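Local coordinates for protein carbonic anhydrase (Porphyridium purpureum, PDB 1DDZ) that probably catalyses the zinc-dependent, reversible interconversion of carbon dioxide and hydrogencarbonate as a beta-class carbonic anhydrase, at residues 69-74 with 83-88; 77-82 with 212-217; 91-96 with 328-333; 110-115 with 350-355; 221-226 with 292-297. All blocks are in the same frame, centred on the assembly; numbering follows the deposited sequence.

Contact 1. Residues 69-74 with 83-88; sequences YLWIGC and QLLDLP. With ZN (zinc ion), chain C.
The outer end of the Trp71 indole rests against two leucines of 83-88. Its CH2 comes within 3.5 Å of CD1 of Leu84, and the two side chains cross at roughly a right angle. Leu85 meets the next corner of the same ring, its CG 4.0 Å from CZ3 of Trp71, and here the side chains run past each other in opposite directions. Because CG of Trp71 stands anti to the backbone N (chi1 171°), the indole projects from the strand toward the leucines. Leu85 is shared: its CD1 also sits over one face of the Tyr69 ring, displaced toward the rim, at 4.2 Å from CG of Tyr69. Leu87 completes the cluster, with CD1 4.0 Å from CD1 of Tyr69. No hydrogen bond crosses the interface; the two segments meet through apolar packing. A Schellman motif at Asp86, whose phi is positive and whose N bonds to Gln83 O at 2.8 Å, ends the short helix, and the chain beyond it carries Leu87 to Tyr69. Farther along the strand, Cys74 SG binds zinc together with Asp76, His130 and Cys133. The contact thus packs the end of helix 81-84 and the loop after it onto the first strand of a beta-alpha-beta unit (strand 69-74, helix 81-84, strand 92-97), with strand 124-130 alongside and helix 292-307 touching Tyr69 and Leu84.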
# COMPACT_ATOMS: atom_id res chain seq x y z
N TYR A 69 4.03 -20.33 14.56
CA TYR A 69 2.94 -20.00 13.64
C TYR A 69 2.75 -18.51 13.39
O TYR A 69 2.89 -17.70 14.30
CB TYR A 69 1.60 -20.50 14.17
CG TYR A 69 1.44 -21.99 14.18
CD1 TYR A 69 1.88 -22.74 15.26
CD2 TYR A 69 0.85 -22.66 13.11
CE1 TYR A 69 1.77 -24.11 15.28
CE2 TYR A 69 0.73 -24.03 13.11
CZ TYR A 69 1.19 -24.75 14.21
OH TYR A 69 1.12 -26.13 14.25
N LEU A 70 2.48 -18.18 12.14
CA LEU A 70 2.13 -16.84 11.72
C LEU A 70 0.64 -17.06 11.39
O LEU A 70 0.28 -18.01 10.70
CB LEU A 70 2.85 -16.44 10.43
CG LEU A 70 2.81 -14.96 10.04
CD1 LEU A 70 2.82 -14.86 8.56
CD2 LEU A 70 1.63 -14.22 10.61
N TRP A 71 -0.22 -16.22 11.94
CA TRP A 71 -1.64 -16.31 11.70
C TRP A 71 -2.15 -14.98 11.17
O TRP A 71 -2.00 -13.93 11.81
CB TRP A 71 -2.32 -16.67 12.99
CG TRP A 71 -3.83 -16.62 13.00
CD1 TRP A 71 -4.62 -15.50 12.94
CD2 TRP A 71 -4.72 -17.72 13.23
NE1 TRP A 71 -5.92 -15.84 13.16
CE2 TRP A 71 -6.01 -17.19 13.34
CE3 TRP A 71 -4.53 -19.09 13.40
CZ2 TRP A 71 -7.12 -17.99 13.60
CZ3 TRP A 71 -5.63 -19.88 13.66
CH2 TRP A 71 -6.90 -19.33 13.76
N ILE A 72 -2.70 -15.02 9.97
CA ILE A 72 -3.27 -13.84 9.32
C ILE A 72 -4.79 -14.00 9.43
O ILE A 72 -5.37 -14.92 8.84
CB ILE A 72 -2.81 -13.75 7.86
CG1 ILE A 72 -1.27 -13.66 7.82
CG2 ILE A 72 -3.49 -12.57 7.16
CD1 ILE A 72 -0.64 -14.35 6.65
N GLY A 73 -5.40 -13.17 10.27
CA GLY A 73 -6.82 -13.24 10.51
C GLY A 73 -7.55 -11.94 10.25
O GLY A 73 -6.97 -10.97 9.76
N CYS A 74 -8.82 -11.92 10.60
CA CYS A 74 -9.67 -10.77 10.39
C CYS A 74 -9.82 -9.97 11.66
O CYS A 74 -9.85 -10.52 12.76
CB CYS A 74 -11.06 -11.27 9.96
SG CYS A 74 -12.27 -9.98 9.58
N GLN A 83 -5.90 -19.36 21.13
CA GLN A 83 -6.98 -20.11 21.75
C GLN A 83 -7.47 -21.21 20.80
O GLN A 83 -7.53 -22.39 21.16
CB GLN A 83 -8.12 -19.16 22.05
CG GLN A 83 -8.97 -19.54 23.21
CD GLN A 83 -9.19 -18.37 24.13
OE1 GLN A 83 -8.25 -17.82 24.66
NE2 GLN A 83 -10.44 -17.96 24.28
N LEU A 84 -7.82 -20.82 19.58
CA LEU A 84 -8.29 -21.78 18.60
C LEU A 84 -7.27 -22.88 18.36
O LEU A 84 -7.61 -24.01 18.03
CB LEU A 84 -8.59 -21.07 17.27
CG LEU A 84 -9.79 -20.12 17.18
CD1 LEU A 84 -9.65 -19.22 15.96
CD2 LEU A 84 -11.08 -20.90 17.12
N LEU A 85 -5.99 -22.55 18.47
CA LEU A 85 -4.95 -23.55 18.26
C LEU A 85 -4.56 -24.28 19.55
O LEU A 85 -3.67 -25.12 19.54
CB LEU A 85 -3.70 -22.91 17.64
CG LEU A 85 -3.81 -22.44 16.18
CD1 LEU A 85 -2.50 -21.81 15.73
CD2 LEU A 85 -4.14 -23.63 15.30
N ASP A 86 -5.23 -23.96 20.65
CA ASP A 86 -4.92 -24.56 21.96
C ASP A 86 -3.45 -24.32 22.31
O ASP A 86 -2.74 -25.23 22.74
CB ASP A 86 -5.22 -26.06 21.95
CG ASP A 86 -5.37 -26.63 23.34
OD1 ASP A 86 -5.80 -25.89 24.26
OD2 ASP A 86 -5.08 -27.83 23.53
N LEU A 87 -2.98 -23.09 22.09
CA LEU A 87 -1.59 -22.69 22.36
C LEU A 87 -1.52 -21.50 23.31
O LEU A 87 -2.45 -20.70 23.40
CB LEU A 87 -0.86 -22.28 21.06
CG LEU A 87 -0.37 -23.36 20.11
CD1 LEU A 87 0.27 -22.69 18.89
CD2 LEU A 87 0.63 -24.26 20.82
N PRO A 88 -0.40 -21.39 24.05
CA PRO A 88 -0.21 -20.28 24.99
C PRO A 88 -0.17 -18.95 24.21
O PRO A 88 0.21 -18.91 23.03
CB PRO A 88 1.17 -20.59 25.58
CG PRO A 88 1.21 -22.10 25.55
CD PRO A 88 0.67 -22.40 24.19
ZN ZN C . -14.55 -10.69 9.39

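Contact 2. Residues 77-82 with 212-217; sequences SRVPAN and VVYGVG
Val79 turns its CG2 branch to the Tyr214 ring, meeting CE1 of the tyrosine at 3.8 Å. That branch lies beside the backbone N because CG1 takes the position anti to it (chi1 -167°). It also comes to 4.2 Å from CG2 of Val216, and so touches both residues. Arg78 runs extended from CG to NE past Val216: its CB is 3.8 Å from CG2 of the valine, whose CG1 lies near the plane of the guanidinium, at its edge. CG of Tyr214 stands between its backbone N and carbonyl carbon (chi1 74°), which carries OH over to the loop. There one water links Tyr214 OH, at 2.6 Å, to Arg78 N, from which it accepts. A phenylalanine in place of Tyr214 would probably leave this water without one of its two anchors and weaken the polar link to the loop. The contact ties the loop after strand 69-74, which carries the zinc ligand Cys74 at its end, to the end of strand 208-214 in the beta-class alpha/beta fold, close to the metal site: Ser77 lies about 5 Å from the zinc ion, side chain to metal.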
# COMPACT_ATOMS: atom_id res chain seq x y z
N SER A 77 -12.79 -10.62 14.76
CA SER A 77 -12.80 -12.01 15.18
C SER A 77 -12.99 -12.26 16.65
O SER A 77 -12.35 -11.68 17.53
CB SER A 77 -11.59 -12.77 14.58
OG SER A 77 -11.89 -12.94 13.19
N ARG A 78 -13.99 -13.08 16.91
CA ARG A 78 -14.39 -13.39 18.27
C ARG A 78 -13.58 -14.44 18.97
O ARG A 78 -13.95 -14.86 20.05
CB ARG A 78 -15.88 -13.77 18.33
CG ARG A 78 -16.79 -12.69 17.80
CD ARG A 78 -18.21 -13.17 17.70
NE ARG A 78 -19.15 -12.05 17.64
CZ ARG A 78 -20.45 -12.18 17.40
NH1 ARG A 78 -20.97 -13.39 17.19
NH2 ARG A 78 -21.24 -11.12 17.41
N VAL A 79 -12.49 -14.89 18.37
CA VAL A 79 -11.65 -15.87 19.03
C VAL A 79 -10.16 -15.67 18.80
O VAL A 79 -9.70 -15.62 17.67
CB VAL A 79 -12.01 -17.33 18.66
CG1 VAL A 79 -11.33 -18.29 19.62
CG2 VAL A 79 -13.52 -17.54 18.68
N PRO A 80 -9.39 -15.50 19.89
CA PRO A 80 -7.94 -15.32 19.76
C PRO A 80 -7.31 -16.54 19.08
O PRO A 80 -7.65 -17.70 19.38
CB PRO A 80 -7.49 -15.14 21.22
CG PRO A 80 -8.65 -14.40 21.81
CD PRO A 80 -9.82 -15.22 21.28
N ALA A 81 -6.37 -16.27 18.19
CA ALA A 81 -5.68 -17.28 17.44
C ALA A 81 -5.06 -18.37 18.29
O ALA A 81 -5.23 -19.56 17.98
CB ALA A 81 -4.62 -16.64 16.58
N ASN A 82 -4.35 -17.99 19.36
CA ASN A 82 -3.70 -18.98 20.23
C ASN A 82 -4.71 -19.89 20.87
O ASN A 82 -4.46 -21.07 21.03
CB ASN A 82 -2.85 -18.30 21.31
CG ASN A 82 -3.70 -17.60 22.36
OD1 ASN A 82 -4.29 -16.57 22.10
ND2 ASN A 82 -3.80 -18.20 23.55
N VAL A 212 -7.74 -22.05 6.64
CA VAL A 212 -8.63 -22.59 7.65
C VAL A 212 -9.81 -21.60 7.83
O VAL A 212 -9.68 -20.44 7.49
CB VAL A 212 -7.75 -22.83 8.93
CG1 VAL A 212 -7.97 -21.78 10.00
CG2 VAL A 212 -7.84 -24.24 9.39
N VAL A 213 -10.99 -22.08 8.22
CA VAL A 213 -12.16 -21.21 8.48
C VAL A 213 -12.84 -21.83 9.67
O VAL A 213 -12.62 -22.99 9.95
CB VAL A 213 -13.36 -21.30 7.45
CG1 VAL A 213 -13.73 -19.93 6.88
CG2 VAL A 213 -13.16 -22.39 6.44
N TYR A 214 -13.74 -21.08 10.29
CA TYR A 214 -14.50 -21.62 11.39
C TYR A 214 -15.70 -20.74 11.56
O TYR A 214 -15.73 -19.61 11.06
CB TYR A 214 -13.68 -21.65 12.69
CG TYR A 214 -13.46 -20.30 13.35
CD1 TYR A 214 -14.25 -19.88 14.44
CD2 TYR A 214 -12.47 -19.44 12.88
CE1 TYR A 214 -14.04 -18.61 15.06
CE2 TYR A 214 -12.27 -18.20 13.48
CZ TYR A 214 -13.04 -17.79 14.56
OH TYR A 214 -12.74 -16.53 15.00
N GLY A 215 -16.71 -21.26 12.23
CA GLY A 215 -17.88 -20.47 12.53
C GLY A 215 -17.79 -20.34 14.04
O GLY A 215 -17.48 -21.32 14.73
N VAL A 216 -18.05 -19.15 14.56
CA VAL A 216 -17.96 -18.91 16.00
C VAL A 216 -18.94 -19.77 16.81
O VAL A 216 -18.74 -19.98 18.00
CB VAL A 216 -18.12 -17.40 16.33
CG1 VAL A 216 -19.56 -16.97 16.18
CG2 VAL A 216 -17.61 -17.09 17.73
N GLY A 217 -19.97 -20.30 16.15
CA GLY A 217 -20.96 -21.13 16.83
C GLY A 217 -20.42 -22.45 17.35
O GLY A 217 -21.08 -23.11 18.14
O HOH W 1 -14.88 -15.32 15.76

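Contact 3. Residues 91-96 with 328-333; sequences EVFVHR and CADSRV. With ZN (zinc ion), chain D.
Phe93 presents the edge of its ring to a carboxylate that binds metal: CE1 is 3.1 Å from Asp330 OD1, which lies in the ring plane, while Asp330 OD2 coordinates zinc at 1.8 Å. Ring and carboxylate planes are 55° apart, and the side chains run side by side in the same direction. A phenyl edge carries slight positive charge, so this approach is probably mildly favourable. Ala329 takes a face of the same ring, its CB 3.9 Å from the Phe93 centroid in a CH-pi contact. CG of Phe93 is anti to the backbone N (chi1 -161°), which extends the ring along the zinc loop. Beside it, Val94 N gives a hydrogen bond of 3.1 Å to Ala329 O, arriving on a lone pair in the carbonyl plane. The same oxygen accepts from Ser331 OG at 2.8 Å, but from above that plane, so two donors grip it from different directions. Cys328 SG also binds the zinc, and His384 and Cys387 complete the site. Strand 92-97, outermost in its own sheet within this chain, thus lies against the loop after strand 323-328 of the second sheet, with helix 107-119 packed on Phe93 and helix 81-84 on Val94.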
# COMPACT_ATOMS: atom_id res chain seq x y z
N GLU A 91 2.42 -17.60 21.53
CA GLU A 91 2.99 -18.68 20.74
C GLU A 91 2.54 -18.59 19.28
O GLU A 91 2.99 -19.34 18.43
CB GLU A 91 2.70 -20.04 21.35
CG GLU A 91 3.98 -20.82 21.56
CD GLU A 91 4.09 -21.38 22.95
OE1 GLU A 91 3.96 -22.61 23.09
OE2 GLU A 91 4.30 -20.61 23.91
N VAL A 92 1.69 -17.61 19.00
CA VAL A 92 1.21 -17.38 17.65
C VAL A 92 1.44 -15.91 17.30
O VAL A 92 0.99 -15.04 18.02
CB VAL A 92 -0.28 -17.68 17.51
CG1 VAL A 92 -0.71 -17.53 16.05
CG2 VAL A 92 -0.57 -19.09 18.00
N PHE A 93 2.16 -15.66 16.21
CA PHE A 93 2.43 -14.31 15.71
C PHE A 93 1.19 -13.91 14.89
O PHE A 93 0.90 -14.54 13.87
CB PHE A 93 3.66 -14.36 14.82
CG PHE A 93 4.32 -13.04 14.61
CD1 PHE A 93 4.87 -12.35 15.69
CD2 PHE A 93 4.43 -12.49 13.33
CE1 PHE A 93 5.51 -11.14 15.48
CE2 PHE A 93 5.07 -11.29 13.13
CZ PHE A 93 5.61 -10.61 14.20
N VAL A 94 0.50 -12.86 15.30
CA VAL A 94 -0.76 -12.48 14.66
C VAL A 94 -0.82 -11.19 13.85
O VAL A 94 -0.30 -10.15 14.26
CB VAL A 94 -1.89 -12.38 15.72
CG1 VAL A 94 -3.20 -12.07 15.08
CG2 VAL A 94 -2.00 -13.67 16.53
N HIS A 95 -1.46 -11.28 12.69
CA HIS A 95 -1.68 -10.12 11.83
C HIS A 95 -3.20 -10.13 11.64
O HIS A 95 -3.80 -11.20 11.46
CB HIS A 95 -0.98 -10.28 10.48
CG HIS A 95 -1.20 -9.14 9.53
ND1 HIS A 95 -1.14 -7.82 9.92
CD2 HIS A 95 -1.43 -9.13 8.19
CE1 HIS A 95 -1.32 -7.04 8.86
NE2 HIS A 95 -1.49 -7.81 7.80
N ARG A 96 -3.83 -8.97 11.79
CA ARG A 96 -5.27 -8.87 11.61
C ARG A 96 -5.62 -7.65 10.80
O ARG A 96 -5.07 -6.56 11.04
CB ARG A 96 -6.02 -8.81 12.93
CG ARG A 96 -5.93 -10.07 13.70
CD ARG A 96 -6.89 -10.06 14.83
NE ARG A 96 -6.75 -11.28 15.61
CZ ARG A 96 -7.21 -12.48 15.24
NH1 ARG A 96 -7.86 -12.64 14.10
NH2 ARG A 96 -6.95 -13.54 16.01
N CYS A 328 0.60 -4.82 18.39
CA CYS A 328 1.73 -5.38 17.67
C CYS A 328 1.54 -6.86 17.36
O CYS A 328 1.03 -7.59 18.19
CB CYS A 328 3.02 -5.18 18.47
SG CYS A 328 4.48 -5.83 17.59
N ALA A 329 2.04 -7.30 16.22
CA ALA A 329 1.93 -8.70 15.83
C ALA A 329 2.56 -9.67 16.83
O ALA A 329 2.27 -10.85 16.79
CB ALA A 329 2.45 -8.90 14.44
N ASP A 330 3.45 -9.17 17.68
CA ASP A 330 4.08 -9.99 18.72
C ASP A 330 2.99 -10.58 19.64
O ASP A 330 3.06 -11.75 20.05
CB ASP A 330 5.10 -9.19 19.52
CG ASP A 330 6.34 -8.83 18.69
OD1 ASP A 330 6.81 -9.70 17.92
OD2 ASP A 330 6.82 -7.70 18.78
N SER A 331 2.05 -9.72 20.04
CA SER A 331 0.90 -10.11 20.85
C SER A 331 1.02 -11.17 21.94
O SER A 331 0.46 -12.26 21.82
CB SER A 331 -0.27 -10.50 19.90
OG SER A 331 0.19 -10.92 18.61
N ARG A 332 1.70 -10.88 23.04
CA ARG A 332 1.75 -11.93 24.04
C ARG A 332 0.48 -12.00 24.91
O ARG A 332 0.37 -12.84 25.80
CB ARG A 332 3.04 -11.90 24.87
CG ARG A 332 3.31 -13.25 25.55
CD ARG A 332 4.78 -13.47 25.82
NE ARG A 332 5.53 -13.87 24.62
CZ ARG A 332 5.78 -15.15 24.25
NH1 ARG A 332 5.31 -16.17 24.96
NH2 ARG A 332 6.63 -15.41 23.26
N VAL A 333 -0.50 -11.12 24.68
CA VAL A 333 -1.79 -11.18 25.39
C VAL A 333 -2.92 -10.71 24.49
O VAL A 333 -2.78 -9.69 23.81
CB VAL A 333 -1.88 -10.31 26.67
CG1 VAL A 333 -3.11 -10.69 27.45
CG2 VAL A 333 -0.61 -10.49 27.52
ZN ZN D . 6.13 -6.07 19.21

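Contact 4. Residues 110-115 with 350-355; sequences LSVLQY and RNIANQ
Asn351 meets helix 107-119 through its backbone, CA lying 4.0 Å from CG2 of Val112, while its amide turns back to its own segment. There OD1 accepts from Gln355 N on a lone pair, and ND2 gives a nearly straight bond of 2.9 Å to Gln355 O. The two bonds fix the rotation of the amide. Ile352 follows and carries most of the contact. With CG1 anti to the carbonyl carbon (chi1 -67°), its longer branch reaches the helix: CG1 is 3.6 Å from CG2 of Val112, and CD1 is 3.8 Å from CD2 of Tyr115. Cutting Ile352 back to an alanine is likely to open a gap beside Val112 and Tyr115, leaving the tyrosine ring with less to rest on. The backbone N of Ile352 donates to a water at 3.0 Å, and that water donates to Ser111 OG, a hydroxyl also bonded to Ile107 O. Asn351 to Asn354 form a type II beta turn just after strand 346-351 of the second five-stranded sheet, so a helix of the first carbonic anhydrase repeat packs on a turn of the second. Within that turn Ala353 has positive phi, and its side chain touches Ile409 of helix 407-414. Gln355 then leaves the turn, its OE1 accepting from Asn437 ND2.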
# COMPACT_ATOMS: atom_id res chain seq x y z
N LEU A 110 3.01 -7.83 3.90
CA LEU A 110 4.33 -8.27 3.51
C LEU A 110 5.41 -8.12 4.62
O LEU A 110 6.27 -9.00 4.77
CB LEU A 110 4.76 -7.52 2.25
CG LEU A 110 3.97 -7.75 0.96
CD1 LEU A 110 4.45 -6.81 -0.13
CD2 LEU A 110 4.15 -9.18 0.55
N SER A 111 5.39 -7.02 5.37
CA SER A 111 6.37 -6.82 6.45
C SER A 111 6.13 -7.79 7.64
O SER A 111 7.10 -8.28 8.22
CB SER A 111 6.45 -5.34 6.86
OG SER A 111 5.22 -4.85 7.39
N VAL A 112 4.88 -8.12 7.97
CA VAL A 112 4.60 -9.09 9.03
C VAL A 112 5.07 -10.49 8.57
O VAL A 112 5.69 -11.26 9.33
CB VAL A 112 3.11 -9.13 9.41
CG1 VAL A 112 2.81 -10.39 10.23
CG2 VAL A 112 2.76 -7.94 10.24
N LEU A 113 4.78 -10.82 7.31
CA LEU A 113 5.20 -12.09 6.70
C LEU A 113 6.74 -12.26 6.73
O LEU A 113 7.25 -13.28 7.16
CB LEU A 113 4.75 -12.13 5.23
CG LEU A 113 4.23 -13.41 4.56
CD1 LEU A 113 4.54 -13.37 3.03
CD2 LEU A 113 4.78 -14.66 5.19
N GLN A 114 7.45 -11.26 6.20
CA GLN A 114 8.89 -11.32 6.16
C GLN A 114 9.50 -11.39 7.56
O GLN A 114 10.45 -12.14 7.78
CB GLN A 114 9.46 -10.15 5.37
CG GLN A 114 10.96 -10.34 5.12
CD GLN A 114 11.51 -9.38 4.09
OE1 GLN A 114 11.35 -8.17 4.21
NE2 GLN A 114 12.17 -9.92 3.08
N TYR A 115 8.94 -10.65 8.50
CA TYR A 115 9.44 -10.69 9.88
C TYR A 115 9.24 -12.11 10.41
O TYR A 115 10.19 -12.73 10.90
CB TYR A 115 8.68 -9.68 10.75
CG TYR A 115 9.25 -9.54 12.14
CD1 TYR A 115 10.35 -8.70 12.38
CD2 TYR A 115 8.69 -10.22 13.22
CE1 TYR A 115 10.87 -8.55 13.67
CE2 TYR A 115 9.20 -10.07 14.51
CZ TYR A 115 10.30 -9.23 14.74
OH TYR A 115 10.81 -9.08 16.01
N ARG A 350 -3.47 -5.71 14.01
CA ARG A 350 -2.12 -5.98 14.46
C ARG A 350 -1.17 -5.99 13.33
O ARG A 350 -1.42 -6.61 12.29
CB ARG A 350 -2.02 -7.34 15.14
CG ARG A 350 -2.67 -7.38 16.46
CD ARG A 350 -2.36 -8.67 17.16
NE ARG A 350 -3.03 -8.70 18.45
CZ ARG A 350 -2.66 -7.98 19.50
NH1 ARG A 350 -1.61 -7.17 19.43
NH2 ARG A 350 -3.37 -8.04 20.62
N ASN A 351 -0.04 -5.31 13.53
CA ASN A 351 1.01 -5.25 12.55
C ASN A 351 2.35 -5.17 13.32
O ASN A 351 2.36 -5.22 14.54
CB ASN A 351 0.82 -4.08 11.56
CG ASN A 351 0.88 -2.72 12.24
OD1 ASN A 351 1.52 -2.56 13.28
ND2 ASN A 351 0.22 -1.75 11.67
N ILE A 352 3.45 -5.12 12.60
CA ILE A 352 4.76 -5.05 13.22
C ILE A 352 4.99 -3.71 13.84
O ILE A 352 5.06 -2.69 13.13
CB ILE A 352 5.90 -5.30 12.19
CG1 ILE A 352 5.85 -6.73 11.70
CG2 ILE A 352 7.27 -5.11 12.87
CD1 ILE A 352 5.87 -7.74 12.82
N ALA A 353 5.15 -3.72 15.17
CA ALA A 353 5.43 -2.52 15.95
C ALA A 353 4.26 -1.55 16.05
O ALA A 353 4.45 -0.34 16.11
CB ALA A 353 6.65 -1.82 15.39
N ASN A 354 3.04 -2.09 16.04
CA ASN A 354 1.81 -1.31 16.16
C ASN A 354 1.82 0.05 15.49
O ASN A 354 1.44 1.06 16.11
CB ASN A 354 1.38 -1.19 17.63
CG ASN A 354 2.54 -0.88 18.57
OD1 ASN A 354 3.21 -1.78 19.04
ND2 ASN A 354 2.77 0.40 18.84
N GLN A 355 2.20 0.05 14.20
CA GLN A 355 2.29 1.26 13.38
C GLN A 355 0.94 1.76 12.88
O GLN A 355 0.02 0.97 12.60
CB GLN A 355 3.17 1.01 12.16
CG GLN A 355 4.62 0.70 12.43
CD GLN A 355 5.36 1.89 12.95
OE1 GLN A 355 5.23 2.26 14.11
NE2 GLN A 355 6.19 2.46 12.11
O HOH W 2 3.33 -4.93 9.58

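Contact 5. Residues 221-226 with 292-297; sequences LRDLGV and RVFVNN
Leu221 buries its side chain against the first turns of helix 292-307. Its CD1 lies 3.8 Å from CG1 of Val293, the two side chains crossing at about a right angle, and the same Leu221 CD1 is 3.9 Å from CB of Asn297. CG of Leu221 is anti to the carbonyl carbon (chi1 -64°), which brings the CD1 branch to the helix. The carbonyl of the same residue faces Phe294: Leu221 O is 3.2 Å from CD2, at the ring edge and near its plane. Arg222 brings only backbone to the ring, its C 3.6 Å from CE2 of Phe294, while its guanidinium makes a salt bridge with Asp218. At Asp223 the side chain crosses the end of the phenyl ring at about a right angle, CB 3.5 Å from CZ of Phe294, with carboxylate and ring planes 46° apart. Its OD1 accepts from Gly225 N at 2.9 Å in an Asx turn, met from above the carboxylate plane, which helps to hold the acid in place beside the ring. Phe294 thus meets a carbonyl oxygen at its edge, where its slightly positive hydrogens probably make the approach mildly favourable, while the side chain of Asp223 packs obliquely on its far end.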
# COMPACT_ATOMS: atom_id res chain seq x y z
N LEU A 221 -12.21 -25.53 13.47
CA LEU A 221 -11.47 -25.17 12.27
C LEU A 221 -11.69 -26.19 11.17
O LEU A 221 -11.59 -27.39 11.41
CB LEU A 221 -9.98 -25.07 12.58
CG LEU A 221 -9.51 -23.98 13.55
CD1 LEU A 221 -8.00 -24.15 13.72
CD2 LEU A 221 -9.84 -22.58 13.04
N ARG A 222 -12.00 -25.69 9.96
CA ARG A 222 -12.22 -26.54 8.79
C ARG A 222 -11.05 -26.31 7.87
O ARG A 222 -10.54 -25.18 7.76
CB ARG A 222 -13.50 -26.15 8.07
CG ARG A 222 -14.67 -25.82 8.93
CD ARG A 222 -15.10 -26.97 9.77
NE ARG A 222 -16.40 -26.65 10.34
CZ ARG A 222 -17.22 -27.54 10.89
NH1 ARG A 222 -16.85 -28.82 10.93
NH2 ARG A 222 -18.40 -27.17 11.36
N ASP A 223 -10.66 -27.35 7.15
CA ASP A 223 -9.50 -27.27 6.27
C ASP A 223 -9.78 -26.70 4.89
O ASP A 223 -10.79 -27.02 4.29
CB ASP A 223 -8.90 -28.66 6.16
CG ASP A 223 -7.49 -28.66 5.69
OD1 ASP A 223 -6.93 -27.57 5.49
OD2 ASP A 223 -6.92 -29.77 5.51
N LEU A 224 -8.91 -25.80 4.42
CA LEU A 224 -9.05 -25.24 3.08
C LEU A 224 -7.90 -25.72 2.21
O LEU A 224 -7.84 -25.38 1.03
CB LEU A 224 -9.03 -23.71 3.08
CG LEU A 224 -10.33 -22.93 3.19
CD1 LEU A 224 -11.25 -23.28 2.05
CD2 LEU A 224 -10.97 -23.24 4.48
N GLY A 225 -6.95 -26.41 2.83
CA GLY A 225 -5.81 -26.91 2.09
C GLY A 225 -4.50 -26.40 2.64
O GLY A 225 -4.46 -25.34 3.25
N VAL A 226 -3.44 -27.19 2.45
CA VAL A 226 -2.10 -26.88 2.90
C VAL A 226 -1.17 -26.98 1.71
O VAL A 226 -1.31 -27.89 0.90
CB VAL A 226 -1.58 -27.93 3.94
CG1 VAL A 226 -0.20 -27.51 4.51
CG2 VAL A 226 -2.57 -28.12 5.06
N ARG A 292 -2.24 -31.62 13.10
CA ARG A 292 -2.31 -31.31 14.52
C ARG A 292 -3.12 -30.06 14.84
O ARG A 292 -3.76 -29.98 15.88
CB ARG A 292 -0.91 -31.26 15.15
CG ARG A 292 -0.10 -30.02 14.87
CD ARG A 292 1.30 -30.14 15.46
NE ARG A 292 2.29 -30.47 14.43
CZ ARG A 292 3.28 -29.65 14.06
NH1 ARG A 292 3.42 -28.46 14.64
NH2 ARG A 292 4.11 -30.01 13.08
N VAL A 293 -3.14 -29.11 13.91
CA VAL A 293 -3.89 -27.86 14.05
C VAL A 293 -5.35 -28.14 14.39
O VAL A 293 -5.96 -27.50 15.27
CB VAL A 293 -3.80 -27.05 12.73
CG1 VAL A 293 -5.04 -26.19 12.52
CG2 VAL A 293 -2.56 -26.19 12.73
N PHE A 294 -5.88 -29.17 13.72
CA PHE A 294 -7.27 -29.55 13.90
C PHE A 294 -7.47 -30.38 15.15
O PHE A 294 -8.40 -30.13 15.92
CB PHE A 294 -7.78 -30.27 12.63
CG PHE A 294 -7.61 -29.45 11.37
CD1 PHE A 294 -6.52 -29.64 10.54
CD2 PHE A 294 -8.54 -28.44 11.05
CE1 PHE A 294 -6.34 -28.85 9.42
CE2 PHE A 294 -8.37 -27.64 9.93
CZ PHE A 294 -7.28 -27.84 9.11
N VAL A 295 -6.53 -31.26 15.44
CA VAL A 295 -6.67 -32.09 16.62
C VAL A 295 -6.55 -31.25 17.90
O VAL A 295 -7.36 -31.38 18.82
CB VAL A 295 -5.72 -33.35 16.58
CG1 VAL A 295 -4.30 -32.95 16.42
CG2 VAL A 295 -5.88 -34.19 17.82
N ASN A 296 -5.62 -30.29 17.89
CA ASN A 296 -5.43 -29.38 19.02
C ASN A 296 -6.66 -28.49 19.15
O ASN A 296 -7.19 -28.30 20.25
CB ASN A 296 -4.21 -28.52 18.79
CG ASN A 296 -2.95 -29.33 18.79
OD1 ASN A 296 -2.96 -30.49 19.18
ND2 ASN A 296 -1.85 -28.75 18.30
N ASN A 297 -7.15 -27.97 18.03
CA ASN A 297 -8.35 -27.15 18.06
C ASN A 297 -9.51 -27.93 18.67
O ASN A 297 -10.28 -27.40 19.47
CB ASN A 297 -8.72 -26.66 16.65
CG ASN A 297 -10.10 -26.03 16.60
OD1 ASN A 297 -10.34 -24.96 17.17
ND2 ASN A 297 -11.03 -26.69 15.92

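In the fold
Contacts 1, 3 and 4 lie toward the middle of the chain, whereas contact 5, also buried, is centred about 20 Å from the chain centre and contact 2 is partly exposed. Contacts 1 and 2 share helix 81-84, and Ala81 packs on Trp71 between them; contacts 2 and 5 use the neighbouring strands 208-214 and 222-227. Contacts 3 and 4 bring the two carbonic anhydrase repeats together and are joined by His95 ND1 bonding to Arg350 O. Chemistry follows place: contact 1 is purely apolar, contacts 2 and 4 add a bridging water, contact 3 has a direct backbone bond beside zinc, and contact 5 sets an aromatic edge against a backbone carbonyl oxygen.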